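PDB 5YS9: acyl-coenzyme A oxidase 3 from Yarrowia lipolytica, which oxidises acyl-CoA substrates of short to medium and longer chain length to trans-2-enoyl-CoA with FAD and molecular oxygen, releasing hydrogen peroxide in peroxisomal beta-oxidation. Local coordinates for residues M309-I323 and N439-Q451. Residues are numbered along the deposited sequence; the frame is centred on the assembly and turned at random.
Sequences MIADSFFVSQRFITI and NGFGQAYADWVVQ. With FAD (flavin-adenine dinucleotide), chain C.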
loop_
_atom_site.group_PDB
_atom_site.type_symbol
_atom_site.label_atom_id
_atom_site.label_comp_id
_atom_site.label_asym_id
_atom_site.label_seq_id
_atom_site.Cartn_x
_atom_site.Cartn_y
_atom_site.Cartn_z
ATOM N N MET A 309 0.063 5.295 -19.414
ATOM C CA MET A 309 0.132 4.885 -18.016
ATOM C C MET A 309 0.618 5.991 -17.077
ATOM O O MET A 309 0.254 6.056 -15.855
ATOM C CB MET A 309 1.031 3.680 -17.896
ATOM C CG MET A 309 0.570 2.549 -18.777
ATOM S SD MET A 309 1.247 1.004 -18.212
ATOM C CE MET A 309 0.159 0.707 -16.849
ATOM N N ILE A 310 1.450 6.847 -17.651
ATOM C CA ILE A 310 1.959 7.998 -16.935
ATOM C C ILE A 310 0.801 8.948 -16.715
ATOM O O ILE A 310 0.645 9.415 -15.610
ATOM C CB ILE A 310 3.107 8.699 -17.686
ATOM C CG1 ILE A 310 4.306 7.765 -17.768
ATOM C CG2 ILE A 310 3.539 9.961 -16.952
ATOM C CD1 ILE A 310 5.177 8.059 -18.968
ATOM N N ALA A 311 0.029 9.209 -17.778
ATOM C CA ALA A 311 -1.239 9.929 -17.688
ATOM C C ALA A 311 -2.285 9.279 -16.737
ATOM O O ALA A 311 -2.878 9.982 -15.946
ATOM C CB ALA A 311 -1.828 10.145 -19.077
ATOM N N ASP A 312 -2.496 7.966 -16.807
ATOM C CA ASP A 312 -3.372 7.249 -15.859
ATOM C C ASP A 312 -2.974 7.557 -14.417
ATOM O O ASP A 312 -3.840 7.651 -13.557
ATOM C CB ASP A 312 -3.318 5.702 -16.037
ATOM C CG ASP A 312 -3.998 5.203 -17.313
ATOM O OD1 ASP A 312 -4.738 5.987 -17.926
ATOM O OD2 ASP A 312 -3.785 4.017 -17.730
ATOM N N SER A 313 -1.669 7.655 -14.143
ATOM C CA SER A 313 -1.210 7.927 -12.792
ATOM C C SER A 313 -1.735 9.304 -12.350
ATOM O O SER A 313 -2.142 9.515 -11.162
ATOM C CB SER A 313 0.311 7.823 -12.664
ATOM O OG SER A 313 0.765 6.495 -12.919
ATOM N N PHE A 314 -1.756 10.224 -13.306
ATOM C CA PHE A 314 -2.341 11.516 -13.057
ATOM C C PHE A 314 -3.835 11.429 -12.799
ATOM O O PHE A 314 -4.343 11.914 -11.773
ATOM C CB PHE A 314 -2.079 12.477 -14.227
ATOM C CG PHE A 314 -2.985 13.663 -14.218
ATOM C CD1 PHE A 314 -2.800 14.661 -13.290
ATOM C CD2 PHE A 314 -4.075 13.734 -15.090
ATOM C CE1 PHE A 314 -3.636 15.764 -13.255
ATOM C CE2 PHE A 314 -4.937 14.832 -15.057
ATOM C CZ PHE A 314 -4.705 15.853 -14.140
ATOM N N PHE A 315 -4.523 10.844 -13.767
ATOM C CA PHE A 315 -5.945 10.712 -13.731
ATOM C C PHE A 315 -6.511 10.086 -12.453
ATOM O O PHE A 315 -7.557 10.520 -11.994
ATOM C CB PHE A 315 -6.422 9.929 -14.955
ATOM C CG PHE A 315 -6.475 10.752 -16.215
ATOM C CD1 PHE A 315 -7.261 11.913 -16.276
ATOM C CD2 PHE A 315 -5.739 10.385 -17.342
ATOM C CE1 PHE A 315 -7.330 12.655 -17.446
ATOM C CE2 PHE A 315 -5.783 11.137 -18.517
ATOM C CZ PHE A 315 -6.579 12.265 -18.569
ATOM N N VAL A 316 -5.836 9.080 -11.890
ATOM C CA VAL A 316 -6.245 8.494 -10.618
ATOM C C VAL A 316 -5.818 9.359 -9.440
ATOM O O VAL A 316 -6.606 9.587 -8.550
ATOM C CB VAL A 316 -5.757 7.030 -10.443
ATOM C CG1 VAL A 316 -6.145 6.436 -9.072
ATOM C CG2 VAL A 316 -6.388 6.189 -11.514
ATOM N N SER A 317 -4.569 9.788 -9.412
ATOM C CA SER A 317 -4.057 10.525 -8.272
ATOM C C SER A 317 -4.860 11.776 -7.902
ATOM O O SER A 317 -5.070 12.023 -6.714
ATOM C CB SER A 317 -2.592 10.922 -8.484
ATOM O OG SER A 317 -1.769 9.783 -8.433
ATOM N N GLN A 318 -5.265 12.547 -8.911
ATOM C CA GLN A 318 -6.000 13.792 -8.720
ATOM C C GLN A 318 -7.299 13.620 -7.901
ATOM O O GLN A 318 -7.757 14.538 -7.180
ATOM C CB GLN A 318 -6.319 14.429 -10.076
ATOM C CG GLN A 318 -7.177 13.553 -10.981
ATOM C CD GLN A 318 -7.639 14.223 -12.272
ATOM O OE1 GLN A 318 -7.448 15.394 -12.489
ATOM N NE2 GLN A 318 -8.271 13.454 -13.114
ATOM N N ARG A 319 -7.894 12.446 -8.024
ATOM C CA ARG A 319 -9.139 12.138 -7.337
ATOM C C ARG A 319 -8.867 12.076 -5.832
ATOM O O ARG A 319 -9.540 12.736 -5.041
ATOM C CB ARG A 319 -9.675 10.815 -7.858
ATOM C CG ARG A 319 -11.084 10.435 -7.420
ATOM C CD ARG A 319 -11.385 8.967 -7.773
ATOM N NE ARG A 319 -12.323 8.363 -6.824
ATOM C CZ ARG A 319 -12.601 7.067 -6.726
ATOM N NH1 ARG A 319 -12.006 6.169 -7.502
ATOM N NH2 ARG A 319 -13.482 6.677 -5.806
ATOM N N PHE A 320 -7.941 11.229 -5.451
ATOM C CA PHE A 320 -7.600 11.028 -4.060
ATOM C C PHE A 320 -6.930 12.187 -3.353
ATOM O O PHE A 320 -7.206 12.461 -2.207
ATOM C CB PHE A 320 -6.943 9.670 -3.886
ATOM C CG PHE A 320 -7.850 8.569 -4.306
ATOM C CD1 PHE A 320 -8.866 8.163 -3.481
ATOM C CD2 PHE A 320 -7.771 8.038 -5.565
ATOM C CE1 PHE A 320 -9.741 7.192 -3.877
ATOM C CE2 PHE A 320 -8.648 7.072 -5.972
ATOM C CZ PHE A 320 -9.637 6.650 -5.125
ATOM N N ILE A 321 -6.058 12.871 -4.061
ATOM C CA ILE A 321 -5.475 14.080 -3.544
ATOM C C ILE A 321 -6.553 15.125 -3.342
ATOM O O ILE A 321 -6.495 15.884 -2.404
ATOM C CB ILE A 321 -4.288 14.585 -4.384
ATOM C CG1 ILE A 321 -3.431 15.528 -3.563
ATOM C CG2 ILE A 321 -4.749 15.316 -5.621
ATOM C CD1 ILE A 321 -2.723 14.887 -2.407
ATOM N N THR A 322 -7.517 15.184 -4.244
ATOM C CA THR A 322 -8.654 16.053 -4.032
ATOM C C THR A 322 -9.516 15.650 -2.845
ATOM O O THR A 322 -9.878 16.482 -2.046
ATOM C CB THR A 322 -9.517 16.209 -5.290
ATOM O OG1 THR A 322 -8.722 16.711 -6.350
ATOM C CG2 THR A 322 -10.614 17.172 -5.049
ATOM N N ILE A 323 -9.805 14.368 -2.702
ATOM C CA ILE A 323 -10.545 13.875 -1.505
ATOM C C ILE A 323 -9.838 14.284 -0.204
ATOM O O ILE A 323 -10.475 14.907 0.704
ATOM C CB ILE A 323 -10.766 12.349 -1.549
ATOM C CG1 ILE A 323 -11.797 12.019 -2.635
ATOM C CG2 ILE A 323 -11.220 11.809 -0.191
ATOM C CD1 ILE A 323 -11.709 10.568 -3.082
ATOM N N ASN A 439 -15.351 5.893 0.764
ATOM C CA ASN A 439 -14.432 6.931 0.394
ATOM C C ASN A 439 -13.374 6.485 -0.633
ATOM O O ASN A 439 -12.531 7.270 -0.992
ATOM C CB ASN A 439 -13.858 7.562 1.632
ATOM C CG ASN A 439 -14.917 8.310 2.410
ATOM O OD1 ASN A 439 -15.652 9.111 1.824
ATOM N ND2 ASN A 439 -15.041 8.031 3.710
ATOM N N GLY A 440 -13.443 5.233 -1.110
ATOM C CA GLY A 440 -12.784 4.785 -2.328
ATOM C C GLY A 440 -11.348 4.337 -2.223
ATOM O O GLY A 440 -10.877 3.571 -3.070
ATOM N N PHE A 441 -10.639 4.786 -1.196
ATOM C CA PHE A 441 -9.226 4.430 -1.036
ATOM C C PHE A 441 -8.937 2.928 -1.177
ATOM O O PHE A 441 -8.026 2.537 -1.897
ATOM C CB PHE A 441 -8.694 4.926 0.297
ATOM C CG PHE A 441 -8.836 6.416 0.508
ATOM C CD1 PHE A 441 -7.989 7.306 -0.133
ATOM C CD2 PHE A 441 -9.804 6.927 1.375
ATOM C CE1 PHE A 441 -8.122 8.659 0.049
ATOM C CE2 PHE A 441 -9.932 8.297 1.578
ATOM C CZ PHE A 441 -9.083 9.153 0.916
ATOM N N GLY A 442 -9.712 2.087 -0.509
ATOM C CA GLY A 442 -9.461 0.629 -0.412
ATOM C C GLY A 442 -9.525 0.003 -1.780
ATOM O O GLY A 442 -8.547 -0.637 -2.242
ATOM N N GLN A 443 -10.642 0.247 -2.460
ATOM C CA GLN A 443 -10.884 -0.330 -3.776
ATOM C C GLN A 443 -9.919 0.251 -4.863
ATOM O O GLN A 443 -9.270 -0.491 -5.662
ATOM C CB GLN A 443 -12.360 -0.213 -4.214
ATOM C CG GLN A 443 -12.753 -1.282 -5.242
ATOM C CD GLN A 443 -12.408 -2.769 -4.827
ATOM O OE1 GLN A 443 -11.442 -3.354 -5.361
ATOM N NE2 GLN A 443 -13.196 -3.374 -3.936
ATOM N N ALA A 444 -9.783 1.563 -4.877
ATOM C CA ALA A 444 -8.813 2.171 -5.756
ATOM C C ALA A 444 -7.362 1.610 -5.548
ATOM O O ALA A 444 -6.672 1.325 -6.502
ATOM C CB ALA A 444 -8.859 3.645 -5.529
ATOM N N TYR A 445 -6.919 1.453 -4.316
ATOM C CA TYR A 445 -5.579 0.949 -4.099
ATOM C C TYR A 445 -5.380 -0.479 -4.619
ATOM O O TYR A 445 -4.417 -0.787 -5.288
ATOM C CB TYR A 445 -5.223 1.036 -2.622
ATOM C CG TYR A 445 -3.808 0.666 -2.356
ATOM C CD1 TYR A 445 -2.793 1.576 -2.534
ATOM C CD2 TYR A 445 -3.478 -0.610 -1.970
ATOM C CE1 TYR A 445 -1.486 1.228 -2.316
ATOM C CE2 TYR A 445 -2.176 -0.969 -1.754
ATOM C CZ TYR A 445 -1.186 -0.044 -1.936
ATOM O OH TYR A 445 0.111 -0.401 -1.722
ATOM N N ALA A 446 -6.338 -1.326 -4.322
ATOM C CA ALA A 446 -6.385 -2.707 -4.797
ATOM C C ALA A 446 -6.465 -2.780 -6.287
ATOM O O ALA A 446 -5.863 -3.646 -6.878
ATOM C CB ALA A 446 -7.599 -3.420 -4.205
ATOM N N ASP A 447 -7.290 -1.951 -6.901
ATOM C CA ASP A 447 -7.359 -1.882 -8.353
ATOM C C ASP A 447 -6.113 -1.315 -9.033
ATOM O O ASP A 447 -5.697 -1.791 -10.067
ATOM C CB ASP A 447 -8.599 -1.117 -8.806
ATOM C CG ASP A 447 -9.881 -1.851 -8.526
ATOM O OD1 ASP A 447 -9.847 -3.018 -8.147
ATOM O OD2 ASP A 447 -10.945 -1.253 -8.677
ATOM N N TRP A 448 -5.545 -0.265 -8.463
ATOM C CA TRP A 448 -4.402 0.405 -9.074
ATOM C C TRP A 448 -3.134 -0.420 -9.181
ATOM O O TRP A 448 -2.409 -0.328 -10.141
ATOM C CB TRP A 448 -4.084 1.738 -8.396
ATOM C CG TRP A 448 -2.900 2.412 -9.032
ATOM C CD1 TRP A 448 -1.638 2.413 -8.574
ATOM C CD2 TRP A 448 -2.871 3.074 -10.288
ATOM N NE1 TRP A 448 -0.823 3.065 -9.437
ATOM C CE2 TRP A 448 -1.559 3.487 -10.505
ATOM C CE3 TRP A 448 -3.837 3.384 -11.237
ATOM C CZ2 TRP A 448 -1.185 4.196 -11.626
ATOM C CZ3 TRP A 448 -3.464 4.085 -12.344
ATOM C CH2 TRP A 448 -2.156 4.478 -12.536
ATOM N N VAL A 449 -2.869 -1.193 -8.156
ATOM C CA VAL A 449 -1.562 -1.714 -7.855
ATOM C C VAL A 449 -0.974 -2.629 -8.944
ATOM O O VAL A 449 0.226 -2.719 -9.096
ATOM C CB VAL A 449 -1.572 -2.284 -6.426
ATOM C CG1 VAL A 449 -1.292 -3.762 -6.349
ATOM C CG2 VAL A 449 -0.702 -1.462 -5.510
ATOM N N VAL A 450 -1.829 -3.290 -9.699
ATOM C CA VAL A 450 -1.382 -4.162 -10.763
ATOM C C VAL A 450 -0.601 -3.407 -11.845
ATOM O O VAL A 450 0.206 -3.992 -12.529
ATOM C CB VAL A 450 -2.549 -4.988 -11.352
ATOM C CG1 VAL A 450 -3.652 -4.094 -11.876
ATOM C CG2 VAL A 450 -2.054 -5.932 -12.421
ATOM N N GLN A 451 -0.822 -2.107 -11.956
ATOM C CA GLN A 451 -0.163 -1.253 -12.939
ATOM C C GLN A 451 1.347 -1.305 -12.770
ATOM O O GLN A 451 2.092 -1.095 -13.699
ATOM C CB GLN A 451 -0.610 0.194 -12.765
ATOM C CG GLN A 451 -2.053 0.471 -13.105
ATOM C CD GLN A 451 -2.221 1.078 -14.468
ATOM O OE1 GLN A 451 -2.341 0.383 -15.452
ATOM N NE2 GLN A 451 -2.234 2.382 -14.527
HETATM P PA FAD C . 8.154 -12.235 -13.222
HETATM O O1A FAD C . 8.503 -13.660 -13.025
HETATM O O2A FAD C . 8.572 -11.521 -14.449
HETATM O O5B FAD C . 8.813 -11.463 -12.010
HETATM C C5B FAD C . 8.468 -11.804 -10.678
HETATM C C4B FAD C . 9.287 -11.006 -9.685
HETATM O O4B FAD C . 10.670 -11.274 -9.885
HETATM C C3B FAD C . 9.092 -9.529 -9.898
HETATM O O3B FAD C . 9.054 -8.874 -8.646
HETATM C C2B FAD C . 10.339 -9.077 -10.592
HETATM O O2B FAD C . 10.696 -7.793 -10.116
HETATM C C1B FAD C . 11.381 -10.093 -10.205
HETATM N N9A FAD C . 12.284 -10.257 -11.360
HETATM C C8A FAD C . 11.999 -10.826 -12.537
HETATM N N7A FAD C . 13.058 -10.767 -13.361
HETATM C C5A FAD C . 14.041 -10.149 -12.712
HETATM C C6A FAD C . 15.427 -9.757 -13.003
HETATM N N6A FAD C . 15.993 -10.027 -14.191
HETATM N N1A FAD C . 16.107 -9.118 -12.039
HETATM C C2A FAD C . 15.558 -8.841 -10.852
HETATM N N3A FAD C . 14.312 -9.165 -10.524
HETATM C C4A FAD C . 13.525 -9.808 -11.394
HETATM N N1 FAD C . -0.694 -10.971 -19.350
HETATM C C2 FAD C . -1.199 -11.109 -20.584
HETATM O O2 FAD C . -0.473 -11.516 -21.487
HETATM N N3 FAD C . -2.453 -10.819 -20.893
HETATM C C4 FAD C . -3.302 -10.372 -19.994
HETATM O O4 FAD C . -4.457 -10.122 -20.311
HETATM C C4X FAD C . -2.838 -10.194 -18.618
HETATM N N5 FAD C . -3.653 -9.752 -17.670
HETATM C C5X FAD C . -3.205 -9.611 -16.421
HETATM C C6 FAD C . -4.087 -9.160 -15.472
HETATM C C7 FAD C . -3.679 -9.002 -14.177
HETATM C C7M FAD C . -4.670 -8.495 -13.172
HETATM C C8 FAD C . -2.283 -9.317 -13.807
HETATM C C8M FAD C . -1.810 -9.144 -12.397
HETATM C C9 FAD C . -1.390 -9.762 -14.760
HETATM C C9A FAD C . -1.803 -9.925 -16.061
HETATM N N10 FAD C . -0.920 -10.376 -17.049
HETATM C C10 FAD C . -1.438 -10.532 -18.337
HETATM C "C1'" FAD C . 0.465 -10.732 -16.746
HETATM C "C2'" FAD C . 1.426 -9.581 -16.510
HETATM O "O2'" FAD C . 1.684 -8.964 -17.760
HETATM C "C3'" FAD C . 2.713 -10.145 -15.909
HETATM O "O3'" FAD C . 2.373 -10.622 -14.620
HETATM C "C4'" FAD C . 3.909 -9.208 -15.741
HETATM O "O4'" FAD C . 4.237 -8.515 -16.937
HETATM C "C5'" FAD C . 5.150 -9.994 -15.390
HETATM O "O5'" FAD C . 4.994 -10.596 -14.126
HETATM P P FAD C . 5.380 -12.106 -13.861
HETATM O O1P FAD C . 4.251 -12.709 -13.121
HETATM O O2P FAD C . 5.855 -12.703 -15.132
HETATM O O3P FAD C . 6.611 -11.981 -12.871
#
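W448 reaches across to helix 309-323 with the six-membered half of its indole, and apolar contacts carry the pairing. With CG anti to the backbone N (chi1 180°), the ring extends from helix 441-448 until CZ3 lies 3.7 Å from V316 CG2; D312 CB meets the rim of the indole at W448 CH2, 3.9 Å away and level with the ring. A second apolar group gathers round F320 and F441, whose side chains run antiparallel alongside one another. Their planes stand at 45° and F320 CD1 is 3.6 Å from F441 CD1, an oblique pairing. I323 CG2 closes on F441 CZ at 3.6 Å, while A444 CB lies 3.5 Å from F320 CE2.

The short segments run nearly antiparallel (159°) with axes 11.8 Å apart, a helix-helix packing within the all-helical C-alpha1 domain of the acyl-CoA oxidase fold. Two residues beyond W448, V450 CG2 lies 3.2 Å from FAD C8M, so this end of 439-451 lines the flavin pocket.

No hydrogen bond spans the segments; several polar groups at the interface find partners outside it. W448 NE1 donates to T416 O on helix 391-428, D312 forms a salt bridge with R119, and R319 NE bonds to I644 O. A leucine in place of W448 would probably open a gap beside V316 and leave T416 O without this donor. Within helix 309-323, F320 CZ sits 3.3 Å above the middle of the R319 guanidinium plane.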